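Local coordinates for protein sorbitol dehydrogenase (Gluconobacter oxydans, PDB 5ITG) that probably oxidises D-sorbitol to L-sorbose, passing hydride to NADP, at residues D289-L298 and L342-Y353; Y314-E322 and F361-T370. All coordinates share one frame; numbering follows the deposited sequence.

How the contacts relate
From the N terminus the chain first reaches 289-298, at the start of the long helix 288-312. That helix leads into 314-322, and helix 324-338 then carries the chain back to 342-353, where contact 1 closes a loop of 43 intervening residues, 33 of them helical. Helix 350-361 runs on to 361-370, and contact 2 closes a second loop. The segments alternate, so the two loops cross, and helix 350-361 begins in contact 1 and ends in contact 2. The contact centres lie about 22 Å apart, yet they touch where the Phe-361 ring packs on Leu-298.

Contact 1: residues D289-L298 and L342-Y353; sequences DWEYVKIRML and LKAPSGMTLEGY
In the helical C-terminal domain of the mannitol dehydrogenase family, the first turns of helix 288-312 are covered by the loop 342-349 and the start of helix 350-361, with Tyr-353 as a knob set among Trp-290, Val-293, Met-297 and Leu-298. Val-293 CG1 stands over the centre of the Tyr-353 ring, 3.7 Å from its centroid and only 11° off the normal, a CH-pi contact. Having CG anti to the backbone N (chi1 -167°) carries this ring to the helix, and its OH ends 3.5 Å from Leu-298 CB. Met-297 CB lies at the ring's edge, while its selenium approaches the same ring obliquely, a Met-aromatic contact.

The indole of Trp-290 packs against Pro-345 and Met-348 of the loop. Pro-345 covers one face, its CB 3.6 Å from the centroid of the five-membered ring, and Tyr-353 CD1 meets the indole edge in the plane. Met-348, a selenomethionine folded by its bends at chi2 and chi3, brings CG to 3.4 Å from Trp-290 CZ2 and its CE against CH2. Val-293 CG2 meets Pro-345 CD at 3.6 Å, with Leu-342 and Leu-350 a little farther off, while CG1 serves the tyrosine. Leu-342 pushes CD2 against Met-297 SE at 3.6 Å, while its CD1 lies obliquely beside the Arg-296 guanidinium, whose NH1 binds Thr-341 O.

The helix that follows starts at Thr-349, its N-cap, where OG1 accepts from Gly-352 N. The aliphatic part of Lys-343 runs past Asp-289, CE 3.1 Å from OD2, but Lys-343 NZ stays 4.4 Å from Asp-289 OD2, too far for a salt bridge. One water joins the backbones here, donating to both Asp-289 O and Lys-343 O.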
loop_
_atom_site.group_PDB
_atom_site.type_symbol
_atom_site.label_atom_id
_atom_site.label_comp_id
_atom_site.label_asym_id
_atom_site.label_seq_id
_atom_site.Cartn_x
_atom_site.Cartn_y
_atom_site.Cartn_z
ATOM N N ASP A 289 -3.401 6.116 14.554
ATOM C CA ASP A 289 -2.080 5.989 15.162
ATOM C C ASP A 289 -1.159 5.064 14.361
ATOM O O ASP A 289 0.006 5.399 14.136
ATOM C CB ASP A 289 -2.197 5.515 16.612
ATOM C CG ASP A 289 -2.841 6.559 17.510
ATOM O OD1 ASP A 289 -2.952 7.731 17.085
ATOM O OD2 ASP A 289 -3.228 6.216 18.644
ATOM N N TRP A 290 -1.668 3.924 13.905
ATOM C CA TRP A 290 -0.833 3.012 13.121
ATOM C C TRP A 290 -0.407 3.602 11.772
ATOM O O TRP A 290 0.711 3.362 11.309
ATOM C CB TRP A 290 -1.544 1.669 12.919
ATOM C CG TRP A 290 -1.078 0.624 13.884
ATOM C CD1 TRP A 290 -1.810 0.024 14.870
ATOM C CD2 TRP A 290 0.231 0.042 13.944
ATOM N NE1 TRP A 290 -1.037 -0.897 15.539
ATOM C CE2 TRP A 290 0.219 -0.905 14.991
ATOM C CE3 TRP A 290 1.412 0.230 13.214
ATOM C CZ2 TRP A 290 1.345 -1.667 15.326
ATOM C CZ3 TRP A 290 2.537 -0.531 13.550
ATOM C CH2 TRP A 290 2.491 -1.465 14.594
ATOM N N GLU A 291 -1.284 4.379 11.145
ATOM C CA GLU A 291 -0.944 5.012 9.865
ATOM C C GLU A 291 0.255 5.939 10.044
ATOM O O GLU A 291 1.141 5.999 9.180
ATOM C CB GLU A 291 -2.115 5.847 9.315
ATOM C CG GLU A 291 -3.339 5.052 8.881
ATOM C CD GLU A 291 -4.286 5.869 8.002
ATOM O OE1 GLU A 291 -4.509 7.061 8.307
ATOM O OE2 GLU A 291 -4.813 5.317 7.012
ATOM N N TYR A 292 0.283 6.669 11.161
ATOM C CA TYR A 292 1.380 7.583 11.409
ATOM C C TYR A 292 2.679 6.896 11.785
ATOM O O TYR A 292 3.745 7.443 11.543
ATOM C CB TYR A 292 0.978 8.650 12.439
ATOM C CG TYR A 292 0.141 9.725 11.770
ATOM C CD1 TYR A 292 0.636 10.412 10.659
ATOM C CD2 TYR A 292 -1.167 9.990 12.178
ATOM C CE1 TYR A 292 -0.151 11.327 9.957
ATOM C CE2 TYR A 292 -1.969 10.910 11.478
ATOM C CZ TYR A 292 -1.449 11.567 10.363
ATOM O OH TYR A 292 -2.231 12.438 9.637
ATOM N N VAL A 293 2.603 5.702 12.367
ATOM C CA VAL A 293 3.827 4.967 12.678
ATOM C C VAL A 293 4.471 4.620 11.328
ATOM O O VAL A 293 5.673 4.807 11.122
ATOM C CB VAL A 293 3.543 3.644 13.417
ATOM C CG1 VAL A 293 4.828 2.794 13.467
ATOM C CG2 VAL A 293 3.051 3.934 14.834
ATOM N N LYS A 294 3.658 4.121 10.403
ATOM C CA LYS A 294 4.155 3.750 9.080
ATOM C C LYS A 294 4.695 4.970 8.340
ATOM O O LYS A 294 5.788 4.935 7.758
ATOM C CB LYS A 294 3.039 3.103 8.271
ATOM C CG LYS A 294 3.505 2.489 6.962
ATOM C CD LYS A 294 2.326 1.906 6.211
ATOM C CE LYS A 294 2.686 1.595 4.781
ATOM N NZ LYS A 294 1.462 1.325 3.973
ATOM N N ILE A 295 3.932 6.056 8.371
ATOM C CA ILE A 295 4.341 7.288 7.703
ATOM C C ILE A 295 5.628 7.893 8.279
ATOM O O ILE A 295 6.572 8.209 7.542
ATOM C CB ILE A 295 3.219 8.354 7.794
ATOM C CG1 ILE A 295 2.041 7.944 6.905
ATOM C CG2 ILE A 295 3.746 9.730 7.381
ATOM C CD1 ILE A 295 0.815 8.806 7.117
ATOM N N ARG A 296 5.674 8.028 9.602
ATOM C CA ARG A 296 6.811 8.677 10.239
ATOM C C ARG A 296 8.053 7.846 10.527
ATOM O O ARG A 296 9.107 8.408 10.860
ATOM C CB ARG A 296 6.336 9.381 11.516
ATOM C CG ARG A 296 5.270 10.461 11.243
ATOM C CD ARG A 296 4.845 11.155 12.528
ATOM N NE ARG A 296 6.004 11.725 13.198
ATOM C CZ ARG A 296 6.075 11.973 14.506
ATOM N NH1 ARG A 296 5.042 11.704 15.307
ATOM N NH2 ARG A 296 7.191 12.476 15.017
HETATM N N MSE A 297 7.939 6.526 10.412
HETATM C CA MSE A 297 9.091 5.649 10.619
HETATM C C MSE A 297 9.494 4.919 9.330
HETATM O O MSE A 297 10.644 5.010 8.920
HETATM C CB MSE A 297 8.810 4.641 11.736
HETATM C CG MSE A 297 8.782 5.277 13.126
HETATM SE SE MSE A 297 8.677 3.956 14.516
HETATM C CE MSE A 297 10.498 3.289 14.381
ATOM N N LEU A 298 8.561 4.218 8.681
ATOM C CA LEU A 298 8.900 3.495 7.453
ATOM C C LEU A 298 9.127 4.431 6.265
ATOM O O LEU A 298 10.201 4.421 5.655
ATOM C CB LEU A 298 7.814 2.472 7.089
ATOM C CG LEU A 298 8.090 1.664 5.806
ATOM C CD1 LEU A 298 9.189 0.664 6.061
ATOM C CD2 LEU A 298 6.832 0.944 5.350
ATOM N N LEU A 342 6.578 10.115 18.811
ATOM C CA LEU A 342 5.591 9.303 18.103
ATOM C C LEU A 342 4.738 8.483 19.068
ATOM O O LEU A 342 5.272 7.742 19.890
ATOM C CB LEU A 342 6.301 8.353 17.133
ATOM C CG LEU A 342 5.416 7.382 16.347
ATOM C CD1 LEU A 342 4.418 8.174 15.501
ATOM C CD2 LEU A 342 6.283 6.489 15.455
ATOM N N LYS A 343 3.415 8.605 18.965
ATOM C CA LYS A 343 2.533 7.853 19.847
ATOM C C LYS A 343 2.576 6.377 19.458
ATOM O O LYS A 343 2.472 6.019 18.286
ATOM C CB LYS A 343 1.105 8.400 19.754
ATOM C CG LYS A 343 0.097 7.675 20.617
ATOM C CD LYS A 343 -1.262 8.373 20.549
ATOM C CE LYS A 343 -2.343 7.580 21.275
ATOM N NZ LYS A 343 -2.028 7.382 22.716
ATOM N N ALA A 344 2.725 5.511 20.447
ATOM C CA ALA A 344 2.807 4.089 20.172
ATOM C C ALA A 344 1.501 3.328 20.337
ATOM O O ALA A 344 0.846 3.406 21.379
ATOM C CB ALA A 344 3.876 3.459 21.047
ATOM N N PRO A 345 1.092 2.586 19.294
ATOM C CA PRO A 345 -0.147 1.801 19.355
ATOM C C PRO A 345 0.073 0.685 20.373
ATOM O O PRO A 345 1.211 0.343 20.671
ATOM C CB PRO A 345 -0.279 1.249 17.933
ATOM C CG PRO A 345 0.381 2.299 17.098
ATOM C CD PRO A 345 1.612 2.641 17.915
ATOM N N SER A 346 -0.999 0.114 20.911
ATOM C CA SER A 346 -0.844 -0.964 21.884
ATOM C C SER A 346 -0.441 -2.272 21.203
ATOM O O SER A 346 -0.636 -2.448 19.997
ATOM C CB SER A 346 -2.148 -1.168 22.666
ATOM O OG SER A 346 -3.218 -1.482 21.796
ATOM N N GLY A 347 0.130 -3.185 21.982
ATOM C CA GLY A 347 0.539 -4.472 21.443
ATOM C C GLY A 347 1.681 -4.453 20.437
ATOM O O GLY A 347 1.699 -5.256 19.501
HETATM N N MSE A 348 2.634 -3.547 20.626
HETATM C CA MSE A 348 3.797 -3.436 19.744
HETATM C C MSE A 348 4.773 -2.443 20.348
HETATM O O MSE A 348 4.400 -1.646 21.215
HETATM C CB MSE A 348 3.380 -2.924 18.361
HETATM C CG MSE A 348 2.868 -1.473 18.342
HETATM SE SE MSE A 348 4.229 -0.064 18.541
HETATM C CE MSE A 348 4.883 -0.046 16.714
ATOM N N THR A 349 6.022 -2.488 19.903
ATOM C CA THR A 349 7.004 -1.529 20.388
ATOM C C THR A 349 7.525 -0.789 19.164
ATOM O O THR A 349 7.636 -1.364 18.072
ATOM C CB THR A 349 8.189 -2.192 21.122
ATOM O OG1 THR A 349 8.945 -2.984 20.205
ATOM C CG2 THR A 349 7.689 -3.072 22.262
ATOM N N LEU A 350 7.806 0.496 19.338
ATOM C CA LEU A 350 8.312 1.301 18.240
ATOM C C LEU A 350 9.707 0.811 17.868
ATOM O O LEU A 350 10.119 0.902 16.707
ATOM C CB LEU A 350 8.335 2.778 18.649
ATOM C CG LEU A 350 6.927 3.352 18.872
ATOM C CD1 LEU A 350 7.003 4.767 19.424
ATOM C CD2 LEU A 350 6.161 3.334 17.563
ATOM N N GLU A 351 10.422 0.264 18.851
ATOM C CA GLU A 351 11.766 -0.245 18.619
ATOM C C GLU A 351 11.717 -1.494 17.758
ATOM O O GLU A 351 12.611 -1.729 16.944
ATOM C CB GLU A 351 12.462 -0.556 19.944
ATOM C CG GLU A 351 12.600 0.647 20.852
ATOM C CD GLU A 351 11.633 0.616 22.023
ATOM O OE1 GLU A 351 10.392 0.772 21.821
ATOM O OE2 GLU A 351 12.128 0.426 23.152
ATOM N N GLY A 352 10.675 -2.296 17.953
ATOM C CA GLY A 352 10.507 -3.502 17.164
ATOM C C GLY A 352 10.135 -3.094 15.749
ATOM O O GLY A 352 10.528 -3.738 14.779
ATOM N N TYR A 353 9.368 -2.017 15.623
ATOM C CA TYR A 353 8.982 -1.547 14.301
ATOM C C TYR A 353 10.241 -1.061 13.591
ATOM O O TYR A 353 10.453 -1.342 12.411
ATOM C CB TYR A 353 7.979 -0.400 14.382
ATOM C CG TYR A 353 7.338 -0.114 13.031
ATOM C CD1 TYR A 353 6.320 -0.925 12.538
ATOM C CD2 TYR A 353 7.797 0.926 12.229
ATOM C CE1 TYR A 353 5.771 -0.708 11.262
ATOM C CE2 TYR A 353 7.263 1.155 10.962
ATOM C CZ TYR A 353 6.254 0.337 10.487
ATOM O OH TYR A 353 5.736 0.571 9.235
HETATM O O HOH W 1 1.080 7.089 16.167
#

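Contact 2: residues Y314-E322 and F361-T370; sequences YENVDDAIE and FSNKAMSDQT
Lys-364 NZ forms a salt bridge with Asp-318 OD2 at 2.6 Å, and the other oxygen of the same carboxylate, OD1, accepts from Ser-367 OG at 2.7 Å. The two donors approach from opposite faces of the carboxylate, the hydroxyl 58° out of its plane and the ammonium less steeply. With chi1 at 73°, Asp-318 CG is held between the backbone N and the carbonyl carbon, which directs the group at the loop. The lysine chain bends at chi3 and chi4 to curl round OD2, and its NZ also forms a longer salt bridge to Glu-322 OE2, completing a three-residue network in which the two acids probably offset the lysine charge. A water donating to Glu-322 OE2 and Ser-362 O ties this acid to the loop as well.

Further along, the backbones meet in a single beta bridge at Asn-316 and Gln-369. Val-317 N bonds to Asp-368 O, nearly in line with the carbonyl, and Thr-370 N bonds to Glu-315 O at 2.9 Å. Thr-370 OG1 adds a bond to Tyr-314 O. The side chains of the bridged pair run side by side, Gln-369 NE2 donating to Asn-316 OD1 with the amide planes 84° apart.

On the buried side, Ile-321 CG1 rests 3.9 Å from Phe-361 CB while its CD1 reaches the edge of the phenyl ring, which stacks on His-302. Val-317 CG1 touches the same CB. Asn-316 and Gln-369 each occupy an N-cap position, so the isolated bridge ties together the starts of two short helices, 317-320 and 370-374, in the helical domain that carries both contacts.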
loop_
_atom_site.group_PDB
_atom_site.type_symbol
_atom_site.label_atom_id
_atom_site.label_comp_id
_atom_site.label_asym_id
_atom_site.label_seq_id
_atom_site.Cartn_x
_atom_site.Cartn_y
_atom_site.Cartn_z
ATOM N N TYR A 314 24.651 5.394 -4.426
ATOM C CA TYR A 314 23.995 4.097 -4.347
ATOM C C TYR A 314 22.777 4.063 -5.257
ATOM O O TYR A 314 21.937 4.961 -5.220
ATOM C CB TYR A 314 23.574 3.806 -2.903
ATOM C CG TYR A 314 24.735 3.516 -1.991
ATOM C CD1 TYR A 314 25.627 2.481 -2.281
ATOM C CD2 TYR A 314 24.943 4.267 -0.830
ATOM C CE1 TYR A 314 26.698 2.199 -1.436
ATOM C CE2 TYR A 314 26.003 3.999 0.014
ATOM C CZ TYR A 314 26.878 2.962 -0.295
ATOM O OH TYR A 314 27.923 2.681 0.542
ATOM N N GLU A 315 22.679 3.016 -6.067
ATOM C CA GLU A 315 21.566 2.873 -6.995
ATOM C C GLU A 315 20.328 2.225 -6.382
ATOM O O GLU A 315 19.203 2.552 -6.753
ATOM C CB GLU A 315 22.000 2.050 -8.210
ATOM C CG GLU A 315 20.886 1.844 -9.223
ATOM C CD GLU A 315 21.302 0.947 -10.372
ATOM O OE1 GLU A 315 22.296 1.281 -11.054
ATOM O OE2 GLU A 315 20.635 -0.087 -10.592
ATOM N N ASN A 316 20.527 1.297 -5.454
ATOM C CA ASN A 316 19.396 0.620 -4.844
ATOM C C ASN A 316 19.364 0.766 -3.335
ATOM O O ASN A 316 20.393 0.980 -2.689
ATOM C CB ASN A 316 19.413 -0.863 -5.207
ATOM C CG ASN A 316 19.359 -1.095 -6.700
ATOM O OD1 ASN A 316 18.520 -0.526 -7.397
ATOM N ND2 ASN A 316 20.254 -1.939 -7.200
ATOM N N VAL A 317 18.169 0.624 -2.777
ATOM C CA VAL A 317 17.989 0.751 -1.342
ATOM C C VAL A 317 18.847 -0.239 -0.558
ATOM O O VAL A 317 19.452 0.129 0.446
ATOM C CB VAL A 317 16.506 0.549 -0.945
ATOM C CG1 VAL A 317 16.354 0.639 0.569
ATOM C CG2 VAL A 317 15.636 1.613 -1.616
ATOM N N ASP A 318 18.903 -1.486 -1.013
ATOM C CA ASP A 318 19.672 -2.493 -0.295
ATOM C C ASP A 318 21.169 -2.205 -0.265
ATOM O O ASP A 318 21.864 -2.673 0.632
ATOM C CB ASP A 318 19.372 -3.897 -0.849
ATOM C CG ASP A 318 19.982 -4.149 -2.216
ATOM O OD1 ASP A 318 19.998 -3.232 -3.060
ATOM O OD2 ASP A 318 20.430 -5.290 -2.448
ATOM N N ASP A 319 21.666 -1.429 -1.227
ATOM C CA ASP A 319 23.084 -1.059 -1.242
ATOM C C ASP A 319 23.287 0.039 -0.194
ATOM O O ASP A 319 24.290 0.065 0.527
ATOM C CB ASP A 319 23.514 -0.481 -2.594
ATOM C CG ASP A 319 23.215 -1.400 -3.762
ATOM O OD1 ASP A 319 23.597 -2.586 -3.717
ATOM O OD2 ASP A 319 22.601 -0.915 -4.738
ATOM N N ALA A 320 22.331 0.961 -0.127
ATOM C CA ALA A 320 22.416 2.066 0.819
ATOM C C ALA A 320 22.273 1.626 2.270
ATOM O O ALA A 320 22.985 2.120 3.146
ATOM C CB ALA A 320 21.360 3.120 0.491
ATOM N N ILE A 321 21.366 0.686 2.528
ATOM C CA ILE A 321 21.141 0.229 3.893
ATOM C C ILE A 321 22.346 -0.543 4.442
ATOM O O ILE A 321 22.485 -0.702 5.654
ATOM C CB ILE A 321 19.851 -0.635 3.987
ATOM C CG1 ILE A 321 19.437 -0.799 5.450
ATOM C CG2 ILE A 321 20.064 -1.995 3.323
ATOM C CD1 ILE A 321 18.886 0.479 6.083
ATOM N N GLU A 322 23.215 -1.000 3.544
ATOM C CA GLU A 322 24.420 -1.737 3.925
ATOM C C GLU A 322 25.567 -0.785 4.251
ATOM O O GLU A 322 26.605 -1.198 4.771
ATOM C CB GLU A 322 24.841 -2.688 2.797
ATOM C CG GLU A 322 24.025 -3.982 2.749
ATOM C CD GLU A 322 24.167 -4.722 1.425
ATOM O OE1 GLU A 322 25.304 -4.835 0.920
ATOM O OE2 GLU A 322 23.136 -5.195 0.892
ATOM N N PHE A 361 14.400 -3.112 4.482
ATOM C CA PHE A 361 15.214 -2.372 3.524
ATOM C C PHE A 361 16.409 -3.222 3.073
ATOM O O PHE A 361 16.961 -2.999 1.999
ATOM C CB PHE A 361 15.724 -1.050 4.135
ATOM C CG PHE A 361 14.644 -0.008 4.374
ATOM C CD1 PHE A 361 13.357 -0.168 3.865
ATOM C CD2 PHE A 361 14.935 1.149 5.097
ATOM C CE1 PHE A 361 12.370 0.815 4.072
ATOM C CE2 PHE A 361 13.959 2.139 5.313
ATOM C CZ PHE A 361 12.677 1.970 4.797
ATOM N N SER A 362 16.807 -4.191 3.896
ATOM C CA SER A 362 17.928 -5.070 3.550
ATOM C C SER A 362 17.513 -6.270 2.686
ATOM O O SER A 362 18.366 -7.070 2.290
ATOM C CB SER A 362 18.601 -5.602 4.815
ATOM O OG SER A 362 17.837 -6.662 5.379
ATOM N N ASN A 363 16.217 -6.403 2.395
ATOM C CA ASN A 363 15.732 -7.527 1.578
ATOM C C ASN A 363 16.155 -7.283 0.132
ATOM O O ASN A 363 15.518 -6.515 -0.580
ATOM C CB ASN A 363 14.197 -7.635 1.657
ATOM C CG ASN A 363 13.672 -8.985 1.172
ATOM O OD1 ASN A 363 14.201 -9.568 0.221
ATOM N ND2 ASN A 363 12.617 -9.482 1.819
ATOM N N LYS A 364 17.228 -7.934 -0.306
ATOM C CA LYS A 364 17.711 -7.730 -1.667
ATOM C C LYS A 364 16.685 -8.033 -2.765
ATOM O O LYS A 364 16.622 -7.324 -3.775
ATOM C CB LYS A 364 19.004 -8.532 -1.896
ATOM C CG LYS A 364 20.133 -8.120 -0.955
ATOM C CD LYS A 364 21.474 -8.740 -1.345
ATOM C CE LYS A 364 22.079 -8.068 -2.578
ATOM N NZ LYS A 364 22.586 -6.688 -2.298
ATOM N N ALA A 365 15.868 -9.061 -2.576
ATOM C CA ALA A 365 14.866 -9.404 -3.586
ATOM C C ALA A 365 13.830 -8.292 -3.787
ATOM O O ALA A 365 13.259 -8.157 -4.866
ATOM C CB ALA A 365 14.160 -10.705 -3.201
HETATM N N MSE A 366 13.598 -7.497 -2.745
HETATM C CA MSE A 366 12.612 -6.414 -2.793
HETATM C C MSE A 366 13.198 -5.065 -3.176
HETATM O O MSE A 366 12.488 -4.193 -3.669
HETATM C CB MSE A 366 11.933 -6.253 -1.428
HETATM C CG MSE A 366 11.199 -7.479 -0.927
HETATM SE SE MSE A 366 9.754 -7.985 -2.092
HETATM C CE MSE A 366 10.452 -9.673 -2.709
ATOM N N SER A 367 14.491 -4.897 -2.930
ATOM C CA SER A 367 15.180 -3.644 -3.208
ATOM C C SER A 367 14.693 -2.851 -4.419
ATOM O O SER A 367 14.596 -3.361 -5.532
ATOM C CB SER A 367 16.682 -3.885 -3.334
ATOM O OG SER A 367 17.366 -2.646 -3.380
ATOM N N ASP A 368 14.395 -1.584 -4.172
ATOM C CA ASP A 368 13.935 -0.676 -5.198
ATOM C C ASP A 368 15.081 0.289 -5.465
ATOM O O ASP A 368 16.111 0.231 -4.790
ATOM C CB ASP A 368 12.693 0.071 -4.699
ATOM C CG ASP A 368 12.127 1.028 -5.732
ATOM O OD1 ASP A 368 12.075 0.664 -6.926
ATOM O OD2 ASP A 368 11.715 2.141 -5.347
ATOM N N GLN A 369 14.917 1.162 -6.455
ATOM C CA GLN A 369 15.956 2.130 -6.772
ATOM C C GLN A 369 15.838 3.345 -5.862
ATOM O O GLN A 369 14.739 3.801 -5.555
ATOM C CB GLN A 369 15.855 2.571 -8.235
ATOM C CG GLN A 369 16.244 1.497 -9.249
ATOM C CD GLN A 369 15.344 0.282 -9.179
ATOM O OE1 GLN A 369 14.122 0.391 -9.316
ATOM N NE2 GLN A 369 15.943 -0.890 -8.967
ATOM N N THR A 370 16.982 3.863 -5.432
ATOM C CA THR A 370 17.015 5.029 -4.564
ATOM C C THR A 370 16.371 6.232 -5.246
ATOM O O THR A 370 15.609 6.973 -4.627
ATOM C CB THR A 370 18.455 5.383 -4.188
ATOM O OG1 THR A 370 19.241 5.503 -5.381
ATOM C CG2 THR A 370 19.048 4.300 -3.295
HETATM O O HOH W 2 21.054 -5.900 2.323
#